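Local atomic coordinates of restriction endonuclease PacI (Pseudomonas alcaligenes, PDB entry 3M7K), a protein that cuts double-stranded DNA at a rare eight-base-pair target, as an HNH restriction endonuclease with a beta-beta-alpha-metal active site. Residues 71-74 / 75-78. Numbering follows the deposited sequence.
Sequences AGFT and SLHR
The Phe73 ring meets Leu76 and Arg78 where the short helix 70-74 runs out into the loop that follows. Its CG is anti to the backbone N (chi1 -168°), which carries the ring forward to the residues after the helix: CD1 meets Leu76 CD1 at 3.8 Å, and CZ meets Arg78 CG at 3.7 Å. Both neighbours reach the ring obliquely, and each side chain crosses that of Phe73 at about a right angle. This is the tightly packed part. Ile86, Leu89, Phe110 and Ile111 pack around the ring as well, and it touches Cys109, one of four cysteines on a zinc ion. Trimming Phe73 to an alanine is likely to open a gap beside that zinc site and leave Leu76 CD1 and Arg78 CG without the ring they touch.

The other side is polar and faces solvent, with Ser75 and His77 exposed, and hydrogen bonds rather than side-chain packing hold it. Ser75 OG sits at chi1 80°, turned back to give a 2.6 Å hydrogen bond to Gly72 O, while Ser75 N bonds to Ala71 O. Leu76 N makes a hydrogen bond to Phe73 O. A type I beta turn from Thr74 to His77 follows, closed by the His77 N to Thr74 O hydrogen bond of 3.1 Å. That same Thr74 O lies 3.8 Å above the centre of the His77 imidazole and also accepts a bond from His85 NE2. One water links Phe73 O to Arg78 N.

With its CG against Phe73, Arg78 also packs on an adenine base of the bound DNA and on Ile119 of the second subunit. The chemistry thus implies apolar packing beside a four-cysteine zinc site, probably structural, and a hydrogen-bonded turn consistent with placing Arg78 at the DNA.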
loop_
_atom_site.group_PDB
_atom_site.type_symbol
_atom_site.label_atom_id
_atom_site.label_comp_id
_atom_site.label_asym_id
_atom_site.label_seq_id
_atom_site.Cartn_x
_atom_site.Cartn_y
_atom_site.Cartn_z
ATOM N N ALA A 71 1.099 14.498 14.935
ATOM C CA ALA A 71 1.897 15.638 14.436
ATOM C C ALA A 71 2.965 15.191 13.440
ATOM O O ALA A 71 3.197 15.859 12.430
ATOM C CB ALA A 71 2.528 16.441 15.598
ATOM N N GLY A 72 3.600 14.052 13.727
ATOM C CA GLY A 72 4.587 13.455 12.815
ATOM C C GLY A 72 3.956 13.126 11.472
ATOM O O GLY A 72 4.479 13.494 10.413
ATOM N N PHE A 73 2.809 12.465 11.504
ATOM C CA PHE A 73 2.113 12.159 10.266
ATOM C C PHE A 73 1.678 13.399 9.497
ATOM O O PHE A 73 1.784 13.440 8.282
ATOM C CB PHE A 73 0.914 11.250 10.512
ATOM C CG PHE A 73 0.346 10.672 9.259
ATOM C CD1 PHE A 73 1.021 9.647 8.592
ATOM C CD2 PHE A 73 -0.848 11.151 8.726
ATOM C CE1 PHE A 73 0.518 9.094 7.412
ATOM C CE2 PHE A 73 -1.382 10.572 7.526
ATOM C CZ PHE A 73 -0.677 9.559 6.882
ATOM N N THR A 74 1.174 14.400 10.205
ATOM C CA THR A 74 0.810 15.675 9.599
ATOM C C THR A 74 1.988 16.275 8.831
ATOM O O THR A 74 1.796 16.820 7.751
ATOM C CB THR A 74 0.269 16.662 10.676
ATOM O OG1 THR A 74 -0.839 16.053 11.339
ATOM C CG2 THR A 74 -0.178 18.010 10.068
ATOM N N SER A 75 3.195 16.126 9.378
ATOM C CA SER A 75 4.425 16.694 8.793
ATOM C C SER A 75 4.848 15.959 7.528
ATOM O O SER A 75 5.721 16.444 6.810
ATOM C CB SER A 75 5.592 16.662 9.797
ATOM O OG SER A 75 6.172 15.354 9.848
ATOM N N LEU A 76 4.252 14.786 7.265
ATOM C CA LEU A 76 4.506 14.098 6.013
ATOM C C LEU A 76 3.777 14.745 4.836
ATOM O O LEU A 76 4.096 14.469 3.686
ATOM C CB LEU A 76 4.114 12.601 6.118
ATOM C CG LEU A 76 5.035 11.749 6.996
ATOM C CD1 LEU A 76 4.487 10.348 7.139
ATOM C CD2 LEU A 76 6.428 11.717 6.389
ATOM N N HIS A 77 2.765 15.561 5.128
ATOM C CA HIS A 77 1.950 16.212 4.090
ATOM C C HIS A 77 1.366 15.251 3.076
ATOM O O HIS A 77 1.447 15.472 1.881
ATOM C CB HIS A 77 2.749 17.323 3.422
ATOM C CG HIS A 77 3.162 18.358 4.398
ATOM N ND1 HIS A 77 2.275 19.285 4.895
ATOM C CD2 HIS A 77 4.325 18.543 5.065
ATOM C CE1 HIS A 77 2.889 20.033 5.791
ATOM N NE2 HIS A 77 4.135 19.605 5.911
ATOM N N ARG A 78 0.757 14.187 3.584
ATOM C CA ARG A 78 0.045 13.233 2.758
ATOM C C ARG A 78 -1.291 13.849 2.372
ATOM O O ARG A 78 -1.826 14.653 3.128
ATOM C CB ARG A 78 -0.212 11.966 3.573
ATOM C CG ARG A 78 1.055 11.312 4.124
ATOM C CD ARG A 78 2.047 11.040 2.994
ATOM N NE ARG A 78 1.444 10.150 2.014
ATOM C CZ ARG A 78 1.937 9.886 0.809
ATOM N NH1 ARG A 78 1.280 9.057 -0.001
ATOM N NH2 ARG A 78 3.070 10.442 0.407
HETATM O O HOH W 1 -0.063 14.277 6.325
#